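Local coordinates for protein lipolytic enzyme, g-d-s-l (Clostridium thermocellum, PDB 2W47) that carries a family 6 carbohydrate-binding module, a calcium-containing beta-sandwich domain whose pocket holds a glycan, at residues A[44-49]-A[124-129]. Numbering follows the deposited sequence.
Sequences WNVNAP and DYLKVF
Trp44 lays one face of its indole over the base of the Leu126 side chain, and this is the tight end of the contact. Leu126 CB stands 3.7 Å from the centroid of the six-membered ring of Trp44, 19° off the ring normal, a CH-pi contact displaced toward the rim at Trp44 CZ3 (3.5 Å from Leu126 CB). The two side chains run antiparallel alongside one another, and Leu126 CD2 also lies 3.7 Å from Trp44 CE3. With CG set anti to the carbonyl carbon (chi1 -79°), the indole reaches across toward strand 122-130, its CH2 coming near the Tyr125 carbonyl carbon. Its NE1 is buried but satisfied by a hydrogen bond to the carbonyl of Gln8, which, with Leu126 over the face, probably restrains the rotation of the ring.

Further along, the packing is looser, methyl against methyl. Val46 meets Leu126 at about a right angle, CG2 of Val46 lying 3.9 Å from CD2 of Leu126, while its other branch, CG1, points tip to tip at Val128, 3.9 Å from both Val128 CG1 and Val128 CG2. Tyr7 of strand 5-8 touches both valines. No hydrogen bond joins the two segments. Beyond this buried row the alternating residues Asn45 and Lys127 turn to the outer sides of their strands; Asn45 is exposed and its OD1 accepts a hydrogen bond from Asn107 ND2, whereas the Lys127 side chain touches Pro4.

The two strands run nearly parallel, 16° apart, with axes 8.8 Å from each other at closest approach, yet they belong to different antiparallel sheets. Such face-to-face packing of apolar side chains between two sheets forms part of the hydrophobic core of the beta-sandwich, the fold of family 6 carbohydrate-binding modules.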
ATOM      1  N   TRP A  44      -6.566  -1.083  -4.686  1.00  8.65           N
ATOM      2  CA  TRP A  44      -6.285  -0.915  -6.097  1.00  8.60           C
ATOM      3  C   TRP A  44      -6.681  -2.148  -6.881  1.00  8.81           C
ATOM      4  O   TRP A  44      -6.590  -3.279  -6.386  1.00  8.98           O
ATOM      5  CB  TRP A  44      -4.796  -0.684  -6.328  1.00  8.71           C
ATOM      6  CG  TRP A  44      -4.283   0.689  -6.061  1.00  8.94           C
ATOM      7  CD1 TRP A  44      -4.361   1.777  -6.886  1.00  9.73           C
ATOM      8  CD2 TRP A  44      -3.532   1.105  -4.918  1.00  8.42           C
ATOM      9  NE1 TRP A  44      -3.720   2.849  -6.315  1.00  9.65           N
ATOM     10  CE2 TRP A  44      -3.201   2.463  -5.109  1.00  8.79           C
ATOM     11  CE3 TRP A  44      -3.111   0.461  -3.747  1.00  9.51           C
ATOM     12  CZ2 TRP A  44      -2.467   3.187  -4.182  1.00  9.63           C
ATOM     13  CZ3 TRP A  44      -2.383   1.187  -2.822  1.00  9.19           C
ATOM     14  CH2 TRP A  44      -2.072   2.537  -3.047  1.00  8.86           C
ATOM     15  N   ASN A  45      -7.110  -1.911  -8.118  1.00  9.20           N
ATOM     16  CA  ASN A  45      -7.296  -2.966  -9.096  1.00 10.09           C
ATOM     17  C   ASN A  45      -6.005  -3.139  -9.881  1.00 10.24           C
ATOM     18  O   ASN A  45      -5.646  -2.312 -10.718  1.00 11.16           O
ATOM     19  CB  ASN A  45      -8.471  -2.623 -10.012  1.00 10.26           C
ATOM     20  CG  ASN A  45      -9.797  -2.756  -9.313  1.00 11.78           C
ATOM     21  OD1 ASN A  45     -10.077  -3.769  -8.678  1.00 11.74           O
ATOM     22  ND2 ASN A  45     -10.637  -1.729  -9.442  1.00 15.45           N
ATOM     23  N   VAL A  46      -5.289  -4.214  -9.565  1.00  9.66           N
ATOM     24  CA  VAL A  46      -3.939  -4.431 -10.072  1.00 10.16           C
ATOM     25  C   VAL A  46      -3.944  -5.509 -11.144  1.00 10.47           C
ATOM     26  O   VAL A  46      -4.456  -6.606 -10.932  1.00 10.55           O
ATOM     27  CB  VAL A  46      -2.986  -4.806  -8.908  1.00  9.76           C
ATOM     28  CG1 VAL A  46      -1.597  -5.220  -9.416  1.00  9.87           C
ATOM     29  CG2 VAL A  46      -2.843  -3.626  -7.966  1.00  9.95           C
ATOM     30  N   ASN A  47      -3.384  -5.157 -12.299  1.00 11.33           N
ATOM     31  CA  ASN A  47      -3.260  -6.095 -13.404  1.00 12.42           C
ATOM     32  C   ASN A  47      -2.039  -6.991 -13.243  1.00 12.86           C
ATOM     33  O   ASN A  47      -0.961  -6.522 -12.885  1.00 13.64           O
ATOM     34  CB  ASN A  47      -3.161  -5.326 -14.724  1.00 12.95           C
ATOM     35  CG  ASN A  47      -2.902  -6.232 -15.914  1.00 14.18           C
ATOM     36  OD1 ASN A  47      -1.831  -6.199 -16.516  1.00 17.63           O
ATOM     37  ND2 ASN A  47      -3.883  -7.047 -16.249  1.00 13.57           N
ATOM     38  N   ALA A  48      -2.223  -8.277 -13.507  1.00 13.10           N
ATOM     39  CA  ALA A  48      -1.100  -9.204 -13.628  1.00 13.69           C
ATOM     40  C   ALA A  48      -1.122  -9.766 -15.049  1.00 14.67           C
ATOM     41  O   ALA A  48      -2.079 -10.451 -15.424  1.00 14.68           O
ATOM     42  CB  ALA A  48      -1.202 -10.322 -12.594  1.00 14.07           C
ATOM     43  N   PRO A  49      -0.084  -9.462 -15.857  1.00 15.41           N
ATOM     44  CA  PRO A  49      -0.044  -9.980 -17.235  1.00 16.03           C
ATOM     45  C   PRO A  49      -0.065 -11.501 -17.281  1.00 16.61           C
ATOM     46  O   PRO A  49      -0.589 -12.083 -18.232  1.00 17.29           O
ATOM     47  CB  PRO A  49       1.291  -9.456 -17.767  1.00 16.34           C
ATOM     48  CG  PRO A  49       1.593  -8.266 -16.933  1.00 16.61           C
ATOM     49  CD  PRO A  49       1.076  -8.601 -15.567  1.00 15.53           C
ATOM     50  N   ASP A 124       1.895   6.922  -0.710  1.00  7.42           N
ATOM     51  CA  ASP A 124       2.129   7.647  -1.949  1.00  7.50           C
ATOM     52  C   ASP A 124       1.625   6.871  -3.166  1.00  7.89           C
ATOM     53  O   ASP A 124       0.962   7.436  -4.053  1.00  7.43           O
ATOM     54  CB  ASP A 124       3.638   7.897  -2.075  1.00  7.23           C
ATOM     55  CG  ASP A 124       3.996   8.796  -3.229  1.00  9.28           C
ATOM     56  OD1 ASP A 124       3.163   9.632  -3.629  1.00  8.22           O
ATOM     57  OD2 ASP A 124       5.142   8.683  -3.716  1.00  9.69           O
ATOM     58  N   TYR A 125       1.960   5.586  -3.210  1.00  8.27           N
ATOM     59  CA  TYR A 125       1.594   4.702  -4.311  1.00  8.36           C
ATOM     60  C   TYR A 125       1.861   3.255  -3.951  1.00  8.28           C
ATOM     61  O   TYR A 125       2.496   2.964  -2.927  1.00  8.22           O
ATOM     62  CB  TYR A 125       2.348   5.065  -5.602  1.00  9.30           C
ATOM     63  CG  TYR A 125       3.863   4.982  -5.573  1.00  9.65           C
ATOM     64  CD1 TYR A 125       4.522   3.756  -5.434  1.00  8.98           C
ATOM     65  CD2 TYR A 125       4.634   6.117  -5.776  1.00 10.25           C
ATOM     66  CE1 TYR A 125       5.916   3.678  -5.446  1.00  9.53           C
ATOM     67  CE2 TYR A 125       6.020   6.050  -5.799  1.00 10.56           C
ATOM     68  CZ  TYR A 125       6.652   4.826  -5.631  1.00 10.24           C
ATOM     69  OH  TYR A 125       8.028   4.738  -5.648  1.00 12.41           O
ATOM     70  N   LEU A 126       1.367   2.365  -4.804  1.00  8.52           N
ATOM     71  CA  LEU A 126       1.708   0.958  -4.779  1.00  9.21           C
ATOM     72  C   LEU A 126       2.443   0.663  -6.077  1.00  9.56           C
ATOM     73  O   LEU A 126       1.945   0.967  -7.155  1.00  9.54           O
ATOM     74  CB  LEU A 126       0.440   0.106  -4.682  1.00  8.98           C
ATOM     75  CG  LEU A 126       0.587  -1.403  -4.901  1.00 10.48           C
ATOM     76  CD1 LEU A 126       1.388  -2.060  -3.788  1.00 12.76           C
ATOM     77  CD2 LEU A 126      -0.779  -2.056  -5.041  1.00 10.92           C
ATOM     78  N   LYS A 127       3.627   0.078  -5.961  1.00  9.47           N
ATOM     79  CA  LYS A 127       4.447  -0.304  -7.103  1.00 10.26           C
ATOM     80  C   LYS A 127       4.410  -1.819  -7.219  1.00  9.90           C
ATOM     81  O   LYS A 127       4.627  -2.525  -6.234  1.00 10.00           O
ATOM     82  CB  LYS A 127       5.872   0.178  -6.864  1.00 10.81           C
ATOM     83  CG  LYS A 127       6.895  -0.230  -7.925  1.00 13.05           C
ATOM     84  CD  LYS A 127       8.282   0.257  -7.502  1.00 17.35           C
ATOM     85  CE  LYS A 127       9.350  -0.051  -8.527  1.00 21.01           C
ATOM     86  NZ  LYS A 127      10.651   0.535  -8.102  1.00 23.26           N
ATOM     87  N   VAL A 128       4.138  -2.317  -8.423  1.00  9.74           N
ATOM     88  CA  VAL A 128       3.956  -3.748  -8.651  1.00 10.09           C
ATOM     89  C   VAL A 128       4.878  -4.184  -9.776  1.00 10.64           C
ATOM     90  O   VAL A 128       4.911  -3.571 -10.844  1.00 10.56           O
ATOM     91  CB  VAL A 128       2.472  -4.093  -8.996  1.00  9.68           C
ATOM     92  CG1 VAL A 128       2.251  -5.594  -9.203  1.00 11.17           C
ATOM     93  CG2 VAL A 128       1.542  -3.576  -7.897  1.00 10.28           C
ATOM     94  N   PHE A 129       5.633  -5.247  -9.525  1.00 11.70           N
ATOM     95  CA  PHE A 129       6.472  -5.826 -10.569  1.00 12.60           C
ATOM     96  C   PHE A 129       6.613  -7.320 -10.373  1.00 12.87           C
ATOM     97  O   PHE A 129       6.415  -7.844  -9.275  1.00 11.63           O
ATOM     98  CB  PHE A 129       7.834  -5.116 -10.696  1.00 13.31           C
ATOM     99  CG  PHE A 129       8.651  -5.083  -9.432  1.00 14.49           C
ATOM    100  CD1 PHE A 129       8.518  -4.037  -8.524  1.00 14.94           C
ATOM    101  CD2 PHE A 129       9.594  -6.075  -9.171  1.00 15.08           C
ATOM    102  CE1 PHE A 129       9.290  -3.999  -7.361  1.00 17.03           C
ATOM    103  CE2 PHE A 129      10.361  -6.048  -8.011  1.00 16.45           C
ATOM    104  CZ  PHE A 129      10.214  -5.002  -7.111  1.00 15.75           C
TER